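Polyketide synthase (Lyngbya majuscula 19L, PDB 3QIT) probably releases the curacin A precursor from its carrier by thioester hydrolysis and promotes the decarboxylation and sulfate elimination that form a terminal alkene. Local coordinates at residues I230-L244 against M257-L271. Sequence-based numbering, arbitrary orientation. Where two conformers were deposited one is given.
Sequences IQVPTTLVYGDSSKL and MTQAKRVFLSGGHNL
Val-237 and Val-263 lie side by side where strand 234-239 pairs in parallel with strand 261-265, the last two strands of an alpha/beta-hydrolase sheet, joined through helix 247-256 as a beta-alpha-beta unit. The pair exemplifies how parallel strands carry a putative catalytic loop at their C-terminal ends. The ladder is regular: Leu-236 N gives to Lys-261 O, and Leu-236 O receives Val-263 N at 2.8 Å. On the face bearing the valines, Val-237 CG1 reaches Leu-265 CD1 at 3.8 Å, while helix 276-284 packs over them through Leu-282. The Lys-261 chain curls back, bringing NZ to a weak bond with Thr-234 O and into a salt bridge with Glu-122.

The other face carries Leu-236, Tyr-238 and Phe-264. Leu-236 sets CD1 against Ala-260 CB at 3.8 Å. The Tyr-238 and Phe-264 rings are inclined by 30° and slid apart, with little overlap; Tyr-238 CD2 sits over one face of the phenyl ring, and the phenol OH reaches Gln-253 of the connecting helix.

Beyond the strands the two loops clasp each other. Asp-240 has CG between its backbone N and carbonyl carbon (chi1 64°), which brings the carboxylate up against Ser-266 and Gly-267; Gly-267 N meets Asp-240 OD1 from above the carboxylate plane at 3.0 Å, and a water donates to both Asp-240 OD2 and Phe-264 O. Gly-267 O in turn accepts Ser-241 N and lies 3.1 Å from Gly-239 CA.

This clasp leads to His-269, probably the histidine of a Ser-103, His-269, Glu-127 catalytic triad. Glu-127 OE1 is hydrogen-bonded to both His-269 ND1 and Ser-242 OG, so Ser-242 probably helps to hold the carboxylate; its OG also accepts from Leu-244 N in an ST turn. With CG anti to its own N (chi1 178°), Leu-244 brings CD2 obliquely to the imidazole, 3.7 Å from His-269 CE1.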
loop_
_atom_site.group_PDB
_atom_site.type_symbol
_atom_site.label_atom_id
_atom_site.label_comp_id
_atom_site.label_asym_id
_atom_site.label_seq_id
_atom_site.Cartn_x
_atom_site.Cartn_y
_atom_site.Cartn_z
ATOM N N ILE B 230 -13.875 19.915 1.278
ATOM C CA ILE B 230 -13.276 20.394 2.527
ATOM C C ILE B 230 -14.231 21.405 3.192
ATOM O O ILE B 230 -14.492 22.454 2.602
ATOM C CB ILE B 230 -11.869 21.053 2.265
ATOM C CG1 ILE B 230 -10.869 20.068 1.614
ATOM C CG2 ILE B 230 -11.293 21.636 3.559
ATOM C CD1 ILE B 230 -9.607 20.736 0.905
ATOM N N GLN B 231 -14.721 21.100 4.391
ATOM C CA GLN B 231 -15.655 21.992 5.099
ATOM C C GLN B 231 -14.983 22.870 6.153
ATOM O O GLN B 231 -15.561 23.875 6.607
ATOM C CB GLN B 231 -16.790 21.180 5.732
ATOM C CG GLN B 231 -17.821 20.632 4.734
ATOM C CD GLN B 231 -18.832 21.677 4.263
ATOM O OE1 GLN B 231 -18.471 22.683 3.644
ATOM N NE2 GLN B 231 -20.111 21.426 4.537
ATOM N N VAL B 232 -13.757 22.494 6.508
ATOM C CA VAL B 232 -13.031 23.219 7.539
ATOM C C VAL B 232 -12.447 24.524 7.008
ATOM O O VAL B 232 -12.142 24.656 5.821
ATOM C CB VAL B 232 -11.915 22.380 8.227
ATOM C CG1 VAL B 232 -12.499 21.134 8.890
ATOM C CG2 VAL B 232 -10.800 22.040 7.252
ATOM N N PRO B 233 -12.335 25.532 7.905
ATOM C CA PRO B 233 -11.737 26.812 7.493
ATOM C C PRO B 233 -10.310 26.612 7.006
ATOM O O PRO B 233 -9.511 25.932 7.668
ATOM C CB PRO B 233 -11.756 27.636 8.781
ATOM C CG PRO B 233 -12.937 27.080 9.554
ATOM C CD PRO B 233 -12.845 25.592 9.293
ATOM N N THR B 234 -9.989 27.191 5.854
ATOM C CA THR B 234 -8.752 26.817 5.159
ATOM C C THR B 234 -8.009 28.055 4.695
ATOM O O THR B 234 -8.642 29.022 4.312
ATOM C CB THR B 234 -9.068 25.893 3.948
ATOM O OG1 THR B 234 -9.699 24.699 4.428
ATOM C CG2 THR B 234 -7.778 25.512 3.183
ATOM N N THR B 235 -6.675 28.021 4.785
ATOM C CA THR B 235 -5.814 29.051 4.226
ATOM C C THR B 235 -4.817 28.402 3.286
ATOM O O THR B 235 -4.051 27.502 3.713
ATOM C CB THR B 235 -5.040 29.768 5.342
ATOM O OG1 THR B 235 -5.987 30.354 6.246
ATOM C CG2 THR B 235 -4.133 30.869 4.773
ATOM N N LEU B 236 -4.858 28.840 2.020
ATOM C CA LEU B 236 -3.870 28.453 1.015
ATOM C C LEU B 236 -2.693 29.420 1.054
ATOM O O LEU B 236 -2.864 30.630 0.850
ATOM C CB LEU B 236 -4.495 28.404 -0.393
ATOM C CG LEU B 236 -5.603 27.375 -0.600
ATOM C CD1 LEU B 236 -6.472 27.706 -1.837
ATOM C CD2 LEU B 236 -5.001 25.938 -0.716
ATOM N N VAL B 237 -1.498 28.895 1.314
ATOM C CA VAL B 237 -0.310 29.731 1.423
ATOM C C VAL B 237 0.649 29.434 0.283
ATOM O O VAL B 237 1.021 28.281 0.066
ATOM C CB VAL B 237 0.396 29.529 2.774
ATOM C CG1 VAL B 237 1.556 30.520 2.953
ATOM C CG2 VAL B 237 -0.612 29.596 3.920
ATOM N N TYR B 238 1.057 30.471 -0.442
ATOM C CA TYR B 238 1.992 30.283 -1.564
ATOM C C TYR B 238 3.193 31.182 -1.467
ATOM O O TYR B 238 3.129 32.270 -0.887
ATOM C CB TYR B 238 1.315 30.586 -2.892
ATOM C CG TYR B 238 0.020 29.873 -3.129
ATOM C CD1 TYR B 238 0.001 28.541 -3.583
ATOM C CD2 TYR B 238 -1.192 30.528 -2.951
ATOM C CE1 TYR B 238 -1.216 27.879 -3.835
ATOM C CE2 TYR B 238 -2.408 29.875 -3.180
ATOM C CZ TYR B 238 -2.412 28.555 -3.631
ATOM O OH TYR B 238 -3.617 27.932 -3.866
ATOM N N GLY B 239 4.301 30.721 -2.040
ATOM C CA GLY B 239 5.491 31.548 -2.177
ATOM C C GLY B 239 5.368 32.419 -3.426
ATOM O O GLY B 239 5.030 31.939 -4.510
ATOM N N ASP B 240 5.652 33.704 -3.289
ATOM C CA ASP B 240 5.480 34.605 -4.422
ATOM C C ASP B 240 6.513 34.362 -5.521
ATOM O O ASP B 240 6.323 34.811 -6.648
ATOM C CB ASP B 240 5.417 36.082 -3.985
ATOM C CG ASP B 240 6.700 36.573 -3.340
ATOM O OD1 ASP B 240 7.636 35.774 -3.125
ATOM O OD2 ASP B 240 6.763 37.786 -3.033
ATOM N N SER B 241 7.591 33.646 -5.197
ATOM C CA SER B 241 8.558 33.224 -6.225
ATOM C C SER B 241 8.610 31.699 -6.431
ATOM O O SER B 241 9.497 31.182 -7.122
ATOM C CB SER B 241 9.956 33.825 -5.983
ATOM O OG SER B 241 10.514 33.414 -4.738
ATOM N N SER B 242 7.651 30.979 -5.855
ATOM C CA SER B 242 7.562 29.531 -6.090
ATOM C C SER B 242 7.106 29.236 -7.511
ATOM O O SER B 242 6.274 29.952 -8.074
ATOM C CB SER B 242 6.604 28.847 -5.126
ATOM O OG SER B 242 6.505 27.458 -5.466
ATOM N N LYS B 243 7.653 28.170 -8.080
ATOM C CA LYS B 243 7.277 27.751 -9.421
ATOM C C LYS B 243 6.480 26.446 -9.371
ATOM O O LYS B 243 6.170 25.858 -10.404
ATOM C CB LYS B 243 8.524 27.624 -10.309
ATOM C CG LYS B 243 9.417 28.869 -10.318
ATOM C CD LYS B 243 8.772 30.034 -11.077
ATOM C CE LYS B 243 9.425 31.367 -10.728
ATOM N NZ LYS B 243 8.680 32.534 -11.298
ATOM N N LEU B 244 6.136 26.008 -8.158
ATOM C CA LEU B 244 5.346 24.793 -7.978
ATOM C C LEU B 244 4.017 24.874 -8.734
ATOM O O LEU B 244 3.667 23.969 -9.506
ATOM C CB LEU B 244 5.090 24.511 -6.491
ATOM C CG LEU B 244 4.231 23.272 -6.237
ATOM C CD1 LEU B 244 5.023 22.008 -6.585
ATOM C CD2 LEU B 244 3.729 23.203 -4.794
ATOM N N MET B 257 -11.718 25.579 -4.252
ATOM C CA MET B 257 -11.845 25.825 -2.821
ATOM C C MET B 257 -12.261 27.285 -2.634
ATOM O O MET B 257 -11.450 28.112 -2.206
ATOM C CB MET B 257 -10.512 25.575 -2.116
ATOM C CG MET B 257 -9.936 24.162 -2.312
ATOM S SD MET B 257 -8.484 23.880 -1.277
ATOM C CE MET B 257 -9.275 23.819 0.326
ATOM N N THR B 258 -13.523 27.583 -2.954
ATOM C CA THR B 258 -14.014 28.983 -3.027
ATOM C C THR B 258 -14.058 29.699 -1.673
ATOM O O THR B 258 -14.069 30.941 -1.618
ATOM C CB THR B 258 -15.406 29.071 -3.690
ATOM O OG1 THR B 258 -16.310 28.193 -3.012
ATOM C CG2 THR B 258 -15.331 28.701 -5.180
ATOM N N GLN B 259 -14.084 28.926 -0.587
ATOM C CA GLN B 259 -14.123 29.495 0.754
ATOM C C GLN B 259 -12.754 29.644 1.397
ATOM O O GLN B 259 -12.641 30.249 2.458
ATOM C CB GLN B 259 -15.077 28.718 1.672
ATOM C CG GLN B 259 -16.560 29.057 1.451
ATOM C CD GLN B 259 -16.839 30.561 1.443
ATOM O OE1 GLN B 259 -17.195 31.130 0.407
ATOM N NE2 GLN B 259 -16.667 31.212 2.596
ATOM N N ALA B 260 -11.715 29.112 0.753
ATOM C CA ALA B 260 -10.343 29.226 1.284
ATOM C C ALA B 260 -9.814 30.653 1.219
ATOM O O ALA B 260 -9.996 31.361 0.223
ATOM C CB ALA B 260 -9.394 28.289 0.550
ATOM N N LYS B 261 -9.152 31.057 2.296
ATOM C CA LYS B 261 -8.373 32.279 2.293
ATOM C C LYS B 261 -7.095 32.006 1.518
ATOM O O LYS B 261 -6.656 30.862 1.441
ATOM C CB LYS B 261 -8.028 32.660 3.719
ATOM C CG LYS B 261 -9.257 32.916 4.576
ATOM C CD LYS B 261 -8.855 32.997 6.022
ATOM C CE LYS B 261 -9.847 32.279 6.911
ATOM N NZ LYS B 261 -9.682 30.789 6.891
ATOM N N ARG B 262 -6.522 33.036 0.907
ATOM C CA ARG B 262 -5.310 32.848 0.086
ATOM C C ARG B 262 -4.272 33.878 0.445
ATOM O O ARG B 262 -4.587 35.070 0.584
ATOM C CB ARG B 262 -5.665 32.929 -1.409
ATOM C CG ARG B 262 -6.605 31.797 -1.843
ATOM C CD ARG B 262 -7.240 32.007 -3.219
ATOM N NE ARG B 262 -6.440 32.836 -4.106
ATOM C CZ ARG B 262 -6.777 34.058 -4.519
ATOM N NH1 ARG B 262 -5.959 34.700 -5.325
ATOM N NH2 ARG B 262 -7.920 34.636 -4.152
ATOM N N VAL B 263 -3.029 33.438 0.598
ATOM C CA VAL B 263 -1.973 34.378 0.951
ATOM C C VAL B 263 -0.665 34.087 0.227
ATOM O O VAL B 263 -0.290 32.916 0.001
ATOM C CB VAL B 263 -1.818 34.531 2.495
ATOM C CG1 VAL B 263 -1.210 33.322 3.109
ATOM C CG2 VAL B 263 -1.018 35.808 2.867
ATOM N N PHE B 264 0.017 35.159 -0.161
ATOM C CA PHE B 264 1.331 35.022 -0.769
ATOM C C PHE B 264 2.397 35.568 0.156
ATOM O O PHE B 264 2.375 36.747 0.518
ATOM C CB PHE B 264 1.359 35.713 -2.143
ATOM C CG PHE B 264 0.445 35.067 -3.145
ATOM C CD1 PHE B 264 -0.924 35.372 -3.175
ATOM C CD2 PHE B 264 0.936 34.114 -4.031
ATOM C CE1 PHE B 264 -1.776 34.752 -4.098
ATOM C CE2 PHE B 264 0.094 33.491 -4.960
ATOM C CZ PHE B 264 -1.264 33.809 -4.992
ATOM N N LEU B 265 3.331 34.701 0.521
ATOM C CA LEU B 265 4.436 35.066 1.387
ATOM C C LEU B 265 5.658 35.301 0.522
ATOM O O LEU B 265 5.723 34.826 -0.619
ATOM C CB LEU B 265 4.719 33.948 2.396
ATOM C CG LEU B 265 3.663 33.639 3.471
ATOM C CD1 LEU B 265 4.230 32.680 4.549
ATOM C CD2 LEU B 265 3.122 34.930 4.094
ATOM N N SER B 266 6.622 36.031 1.060
ATOM C CA SER B 266 7.826 36.342 0.317
ATOM C C SER B 266 8.777 35.155 0.382
ATOM O O SER B 266 9.414 34.914 1.403
ATOM C CB SER B 266 8.490 37.604 0.863
ATOM O OG SER B 266 9.694 37.865 0.167
ATOM N N GLY B 267 8.869 34.419 -0.718
ATOM C CA GLY B 267 9.773 33.285 -0.794
ATOM C C GLY B 267 9.379 32.311 -1.882
ATOM O O GLY B 267 8.401 32.526 -2.605
ATOM N N GLY B 268 10.151 31.236 -1.997
ATOM C CA GLY B 268 9.896 30.198 -3.001
ATOM C C GLY B 268 9.084 29.038 -2.439
ATOM O O GLY B 268 8.185 29.243 -1.637
ATOM N N HIS B 269 9.378 27.824 -2.905
ATOM C CA HIS B 269 8.623 26.654 -2.499
ATOM C C HIS B 269 8.798 26.352 -1.017
ATOM O O HIS B 269 7.856 25.902 -0.337
ATOM C CB HIS B 269 9.066 25.444 -3.331
ATOM C CG HIS B 269 8.372 24.174 -2.956
ATOM N ND1 HIS B 269 7.004 24.015 -3.065
ATOM C CD2 HIS B 269 8.855 22.998 -2.490
ATOM C CE1 HIS B 269 6.676 22.798 -2.662
ATOM N NE2 HIS B 269 7.780 22.158 -2.320
ATOM N N ASN B 270 9.998 26.620 -0.515
ATOM C CA ASN B 270 10.355 26.176 0.827
ATOM C C ASN B 270 10.094 27.231 1.889
ATOM O O ASN B 270 11.003 27.701 2.579
ATOM C CB ASN B 270 11.797 25.688 0.809
ATOM C CG ASN B 270 11.934 24.409 0.028
ATOM O OD1 ASN B 270 11.245 23.420 0.317
ATOM N ND2 ASN B 270 12.788 24.423 -0.980
ATOM N N LEU B 271 8.823 27.586 2.020
ATOM C CA LEU B 271 8.404 28.689 2.891
ATOM C C LEU B 271 8.651 28.434 4.374
ATOM O O LEU B 271 8.830 29.371 5.155
ATOM C CB LEU B 271 6.929 29.018 2.654
ATOM C CG LEU B 271 6.543 29.702 1.338
ATOM C CD1 LEU B 271 5.026 29.896 1.279
ATOM C CD2 LEU B 271 7.257 31.041 1.145
HETATM O O HOH W 1 -11.993 29.036 4.928
HETATM O O HOH W 2 8.561 39.194 -1.987
HETATM O O HOH W 3 4.385 38.563 -1.016
#